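Local coordinates for Cwp19 (PDB 5OQ3), which probably hydrolyses cell-wall glycan through its TIM-barrel glycoside hydrolase domain, and may also act as an N-acetylmuramoyl-L-alanine amidase, at residues 163-168 / 206-211; 273-278 / 307-312. One frame throughout, in Å; residues are numbered along the deposited sequence.

Contact 1: residues 163-168 / 206-211; sequences GLPEVR and QKYGKG
P165 lies on one face of the Y208 ring, its CD 3.8 Å from the ring centroid and 17° off the ring normal, a CH-pi contact. The pyrrolidine leans toward one side of the ring: P165 CG is 3.8 Å from Y208 CE1. On the other flank, L164 CD2 reaches Y208 CE2 at 3.7 Å, so two apolar groups from consecutive residues hold the phenol, with no hydrogen bond between the segments. G163 adds a looser touch through its carbonyl oxygen. K207 CG stands 3.7 Å above the opposite face of the Y208 ring, toward the rim, so the ring has an aliphatic carbon on each face. With CG of Y208 anti to its carbonyl carbon (chi1 -60°), the ring extends from helix 202-208 toward the proline.

Behind this first shell, L164 is the N-cap of helix 165-181, and its O accepts from R168 N at 3.1 Å. P165, in the first turn, needs no N-H to give, a usual place for proline. R168 folds back with one guanidinium face over P165 CA, donates through NH2 to P162 O, and touches N221 and T224 of helix 214-236, while E166 OE1 accepts from W150 NE1. The contact thus ties the N-terminus of a barrel helix to a short helix within the long connection after strand 186-189, an elaboration of the beta-alpha loops at the C-terminal side of a TIM barrel.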
loop_
_atom_site.group_PDB
_atom_site.type_symbol
_atom_site.label_atom_id
_atom_site.label_comp_id
_atom_site.label_asym_id
_atom_site.label_seq_id
_atom_site.Cartn_x
_atom_site.Cartn_y
_atom_site.Cartn_z
ATOM N N GLY A 163 -1.352 13.929 -12.753
ATOM C CA GLY A 163 -1.382 14.231 -14.164
ATOM C C GLY A 163 -0.176 14.900 -14.756
ATOM O O GLY A 163 -0.156 15.076 -15.973
ATOM N N LEU A 164 0.842 15.224 -13.959
ATOM C CA LEU A 164 2.026 15.870 -14.494
ATOM C C LEU A 164 3.065 14.840 -14.827
ATOM O O LEU A 164 3.479 14.043 -13.947
ATOM C CB LEU A 164 2.589 16.883 -13.501
ATOM C CG LEU A 164 1.744 18.161 -13.327
ATOM C CD1 LEU A 164 2.267 18.976 -12.182
ATOM C CD2 LEU A 164 1.743 18.984 -14.610
ATOM N N PRO A 165 3.630 14.937 -16.041
ATOM C CA PRO A 165 4.697 14.014 -16.333
ATOM C C PRO A 165 5.904 14.145 -15.375
ATOM O O PRO A 165 6.550 13.127 -15.052
ATOM C CB PRO A 165 5.090 14.376 -17.774
ATOM C CG PRO A 165 3.915 15.077 -18.345
ATOM C CD PRO A 165 3.164 15.693 -17.235
ATOM N N GLU A 166 6.225 15.355 -14.927
ATOM C CA GLU A 166 7.349 15.501 -13.996
ATOM C C GLU A 166 7.071 14.826 -12.653
ATOM O O GLU A 166 8.007 14.392 -11.987
ATOM C CB GLU A 166 7.722 17.000 -13.759
ATOM C CG GLU A 166 8.437 17.608 -14.946
ATOM C CD GLU A 166 8.858 19.051 -14.750
ATOM O OE1 GLU A 166 8.621 19.656 -13.682
ATOM O OE2 GLU A 166 9.468 19.582 -15.697
ATOM N N VAL A 167 5.820 14.838 -12.219
ATOM C CA VAL A 167 5.467 14.194 -10.974
ATOM C C VAL A 167 5.656 12.676 -11.108
ATOM O O VAL A 167 6.295 12.062 -10.246
ATOM C CB VAL A 167 4.043 14.537 -10.529
ATOM C CG1 VAL A 167 3.529 13.546 -9.477
ATOM C CG2 VAL A 167 3.951 15.948 -9.969
ATOM N N ARG A 168 5.208 12.112 -12.217
ATOM C CA ARG A 168 5.384 10.688 -12.425
ATOM C C ARG A 168 6.874 10.320 -12.458
ATOM O O ARG A 168 7.290 9.338 -11.856
ATOM C CB ARG A 168 4.626 10.213 -13.670
ATOM C CG ARG A 168 3.106 10.350 -13.503
ATOM C CD ARG A 168 2.318 9.782 -14.653
ATOM N NE ARG A 168 2.527 10.428 -15.915
ATOM C CZ ARG A 168 1.713 11.282 -16.475
ATOM N NH1 ARG A 168 1.971 11.694 -17.688
ATOM N NH2 ARG A 168 0.694 11.796 -15.818
ATOM N N GLN A 206 -6.105 20.644 -19.127
ATOM C CA GLN A 206 -6.084 21.456 -20.351
ATOM C C GLN A 206 -4.788 21.296 -21.117
ATOM O O GLN A 206 -4.770 21.280 -22.347
ATOM C CB GLN A 206 -6.347 22.921 -20.017
ATOM C CG GLN A 206 -7.765 23.219 -19.620
ATOM C CD GLN A 206 -7.971 24.691 -19.317
ATOM O OE1 GLN A 206 -8.198 25.053 -18.184
ATOM N NE2 GLN A 206 -7.848 25.546 -20.327
ATOM N N LYS A 207 -3.685 21.198 -20.400
ATOM C CA LYS A 207 -2.383 21.112 -21.051
ATOM C C LYS A 207 -2.084 19.741 -21.616
ATOM O O LYS A 207 -1.488 19.625 -22.686
ATOM C CB LYS A 207 -1.269 21.494 -20.065
ATOM C CG LYS A 207 0.103 21.573 -20.720
ATOM C CD LYS A 207 1.102 22.329 -19.893
ATOM C CE LYS A 207 2.481 22.258 -20.526
ATOM N NZ LYS A 207 2.532 23.153 -21.702
ATOM N N TYR A 208 -2.497 18.683 -20.918
ATOM C CA TYR A 208 -2.080 17.308 -21.277
ATOM C C TYR A 208 -3.206 16.381 -21.678
ATOM O O TYR A 208 -2.927 15.331 -22.269
ATOM C CB TYR A 208 -1.318 16.672 -20.108
ATOM C CG TYR A 208 -0.074 17.400 -19.688
ATOM C CD1 TYR A 208 1.063 17.330 -20.436
ATOM C CD2 TYR A 208 -0.069 18.248 -18.571
ATOM C CE1 TYR A 208 2.212 17.989 -20.077
ATOM C CE2 TYR A 208 1.070 18.919 -18.203
ATOM C CZ TYR A 208 2.198 18.804 -18.978
ATOM O OH TYR A 208 3.306 19.515 -18.631
ATOM N N GLY A 209 -4.445 16.762 -21.468
ATOM C CA GLY A 209 -5.585 15.839 -21.615
ATOM C C GLY A 209 -6.114 15.542 -23.011
ATOM O O GLY A 209 -6.884 14.616 -23.200
ATOM N N LYS A 210 -5.711 16.333 -23.979
ATOM C CA LYS A 210 -6.112 16.102 -25.379
ATOM C C LYS A 210 -7.618 16.063 -25.588
ATOM O O LYS A 210 -8.105 15.533 -26.571
ATOM C CB LYS A 210 -5.490 14.797 -25.966
ATOM C CG LYS A 210 -3.997 14.523 -25.857
ATOM C CD LYS A 210 -3.250 15.279 -26.832
ATOM C CE LYS A 210 -1.784 14.930 -26.859
ATOM N NZ LYS A 210 -1.139 16.051 -27.598
ATOM N N GLY A 211 -8.372 16.665 -24.662
ATOM C CA GLY A 211 -9.817 16.701 -24.785
ATOM C C GLY A 211 -10.518 15.406 -24.419
ATOM O O GLY A 211 -11.710 15.262 -24.620
#

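Contact 2: residues 273-278 / 307-312; sequences ADTRAW and AWWANE
R276 grips the carboxylate of E312 side-on, one nitrogen to each oxygen. R276 NE donates to E312 OE1 at 2.9 Å along an almost straight line (175°); it meets the oxygen on its syn side, and OE1 lies practically in the guanidinium plane. R276 NH2 reaches E312 OE2, also at 2.9 Å, but from above the carboxylate plane and with OE2 tilted from the guanidinium plane; the two planes are 25° apart. The arginine is extended as far as CD and then turns at chi3 (-70°), which swings its NE and NH2 side round to face the glutamate. E312 is buried, and the paired bonds probably compensate its charge; NH1 of R276 is held separately by T258 OG1.

W309 supplies the apolar half of the contact. T275 CG2 meets the edge of its six-membered ring, 3.6 Å from W309 CZ3, with the two side chains nearly perpendicular. W308 stands next to both halves: its CZ3 rests 3.4 Å over the face of W309, E312 CG lies over one face of the W308 indole, toward the rim, and W308 CZ2 approaches R276 NH2 at 3.6 Å. The indole nitrogens are anchored outside, W309 NE1 to G248 O and W308 NE1 to T258 O.

Helices 275-280 and 302-313 precede and follow strand 286-287 and are joined here as successive helices round the barrel, while D274, A277 and W278 lean on helix 214-236 on the side away from W309.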
loop_
_atom_site.group_PDB
_atom_site.type_symbol
_atom_site.label_atom_id
_atom_site.label_comp_id
_atom_site.label_asym_id
_atom_site.label_seq_id
_atom_site.Cartn_x
_atom_site.Cartn_y
_atom_site.Cartn_z
ATOM N N ALA A 273 -8.660 4.545 -9.539
ATOM C CA ALA A 273 -7.846 3.363 -9.462
ATOM C C ALA A 273 -8.567 2.257 -10.214
ATOM O O ALA A 273 -9.455 1.611 -9.699
ATOM C CB ALA A 273 -7.599 2.990 -8.012
ATOM N N ASP A 274 -8.185 2.065 -11.445
ATOM C CA ASP A 274 -8.824 1.168 -12.399
ATOM C C ASP A 274 -8.101 -0.178 -12.342
ATOM O O ASP A 274 -7.331 -0.543 -13.234
ATOM C CB ASP A 274 -8.836 1.751 -13.793
ATOM C CG ASP A 274 -9.688 0.952 -14.759
ATOM O OD1 ASP A 274 -10.177 -0.156 -14.397
ATOM O OD2 ASP A 274 -9.855 1.456 -15.895
ATOM N N THR A 275 -8.357 -0.915 -11.280
ATOM C CA THR A 275 -7.582 -2.141 -11.009
ATOM C C THR A 275 -7.726 -3.128 -12.151
ATOM O O THR A 275 -6.769 -3.811 -12.473
ATOM C CB THR A 275 -8.066 -2.763 -9.712
ATOM O OG1 THR A 275 -8.166 -1.724 -8.745
ATOM C CG2 THR A 275 -7.119 -3.857 -9.265
ATOM N N ARG A 276 -8.904 -3.205 -12.755
ATOM C CA ARG A 276 -9.063 -4.117 -13.891
ATOM C C ARG A 276 -8.099 -3.788 -15.001
ATOM O O ARG A 276 -7.536 -4.697 -15.607
ATOM C CB ARG A 276 -10.510 -4.113 -14.371
ATOM C CG ARG A 276 -10.669 -4.917 -15.646
ATOM C CD ARG A 276 -12.117 -5.021 -16.102
ATOM N NE ARG A 276 -12.863 -5.869 -15.197
ATOM C CZ ARG A 276 -14.175 -6.049 -15.252
ATOM N NH1 ARG A 276 -14.902 -5.433 -16.177
ATOM N NH2 ARG A 276 -14.776 -6.865 -14.412
ATOM N N ALA A 277 -7.945 -2.514 -15.341
ATOM C CA ALA A 277 -6.989 -2.142 -16.379
ATOM C C ALA A 277 -5.592 -2.546 -15.997
ATOM O O ALA A 277 -4.795 -2.966 -16.861
ATOM C CB ALA A 277 -7.071 -0.607 -16.610
ATOM N N TRP A 278 -5.202 -2.376 -14.750
ATOM C CA TRP A 278 -3.869 -2.727 -14.320
ATOM C C TRP A 278 -3.622 -4.203 -14.577
ATOM O O TRP A 278 -2.536 -4.606 -14.999
ATOM C CB TRP A 278 -3.660 -2.448 -12.840
ATOM C CG TRP A 278 -4.001 -1.098 -12.355
ATOM C CD1 TRP A 278 -4.162 0.054 -13.066
ATOM C CD2 TRP A 278 -4.185 -0.757 -10.984
ATOM N NE1 TRP A 278 -4.504 1.078 -12.243
ATOM C CE2 TRP A 278 -4.496 0.612 -10.943
ATOM C CE3 TRP A 278 -4.116 -1.483 -9.774
ATOM C CZ2 TRP A 278 -4.789 1.261 -9.746
ATOM C CZ3 TRP A 278 -4.388 -0.841 -8.612
ATOM C CH2 TRP A 278 -4.684 0.519 -8.580
ATOM N N ALA A 307 -14.499 -14.388 -4.742
ATOM C CA ALA A 307 -14.846 -14.991 -6.033
ATOM C C ALA A 307 -14.667 -14.039 -7.203
ATOM O O ALA A 307 -14.141 -14.398 -8.259
ATOM C CB ALA A 307 -16.251 -15.536 -6.000
ATOM N N TRP A 308 -15.112 -12.811 -6.991
ATOM C CA TRP A 308 -15.027 -11.798 -8.034
ATOM C C TRP A 308 -13.566 -11.503 -8.397
ATOM O O TRP A 308 -13.194 -11.464 -9.582
ATOM C CB TRP A 308 -15.789 -10.510 -7.608
ATOM C CG TRP A 308 -15.869 -9.531 -8.748
ATOM C CD1 TRP A 308 -16.833 -9.503 -9.729
ATOM C CD2 TRP A 308 -14.927 -8.455 -9.059
ATOM N NE1 TRP A 308 -16.557 -8.484 -10.606
ATOM C CE2 TRP A 308 -15.406 -7.829 -10.234
ATOM C CE3 TRP A 308 -13.761 -7.985 -8.456
ATOM C CZ2 TRP A 308 -14.757 -6.785 -10.829
ATOM C CZ3 TRP A 308 -13.126 -6.936 -9.029
ATOM C CH2 TRP A 308 -13.617 -6.341 -10.217
ATOM N N TRP A 309 -12.731 -11.309 -7.385
ATOM C CA TRP A 309 -11.320 -11.040 -7.615
ATOM C C TRP A 309 -10.572 -12.228 -8.193
ATOM O O TRP A 309 -9.707 -12.047 -9.074
ATOM C CB TRP A 309 -10.676 -10.537 -6.327
ATOM C CG TRP A 309 -11.025 -9.109 -6.012
ATOM C CD1 TRP A 309 -11.846 -8.647 -5.042
ATOM C CD2 TRP A 309 -10.533 -7.962 -6.697
ATOM N NE1 TRP A 309 -11.912 -7.275 -5.104
ATOM C CE2 TRP A 309 -11.100 -6.837 -6.108
ATOM C CE3 TRP A 309 -9.619 -7.784 -7.728
ATOM C CZ2 TRP A 309 -10.821 -5.540 -6.530
ATOM C CZ3 TRP A 309 -9.342 -6.467 -8.173
ATOM C CH2 TRP A 309 -9.934 -5.378 -7.555
ATOM N N ALA A 310 -10.905 -13.448 -7.755
ATOM C CA ALA A 310 -10.293 -14.618 -8.352
ATOM C C ALA A 310 -10.574 -14.683 -9.836
ATOM O O ALA A 310 -9.692 -14.962 -10.639
ATOM C CB ALA A 310 -10.774 -15.883 -7.655
ATOM N N ASN A 311 -11.790 -14.365 -10.222
ATOM C CA ASN A 311 -12.140 -14.330 -11.632
ATOM C C ASN A 311 -11.372 -13.227 -12.400
ATOM O O ASN A 311 -10.944 -13.435 -13.557
ATOM C CB ASN A 311 -13.660 -14.167 -11.807
ATOM C CG ASN A 311 -14.060 -14.218 -13.264
ATOM O OD1 ASN A 311 -13.973 -15.281 -13.898
ATOM N ND2 ASN A 311 -14.451 -13.070 -13.818
ATOM N N GLU A 312 -11.193 -12.072 -11.793
ATOM C CA GLU A 312 -10.440 -10.967 -12.441
ATOM C C GLU A 312 -9.047 -11.345 -12.888
ATOM O O GLU A 312 -8.607 -10.856 -13.923
ATOM C CB GLU A 312 -10.334 -9.756 -11.503
ATOM C CG GLU A 312 -11.568 -8.920 -11.330
ATOM C CD GLU A 312 -12.024 -8.317 -12.665
ATOM O OE1 GLU A 312 -11.358 -7.402 -13.241
ATOM O OE2 GLU A 312 -13.033 -8.790 -13.136
#

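In the fold
Both contacts belong to the layer of helices and connections around the eight-stranded barrel, but at different depths. Contact 1 lies peripherally, about 24 Å from the centre of the chain, and is partly open; contact 2, about 16 Å from that centre, is buried. Their chemistry follows: the outer one relies on a proline-aromatic CH-pi contact and apolar touches without any hydrogen bond across it, whereas the inner one centres on a bidentate salt bridge to a buried glutamate, beside tryptophans. They share no segment, and their nearest atoms are about 11 Å apart. Helix 214-236 is their common neighbour, touched by R168 in contact 1 and by D274, A277 and W278 in contact 2.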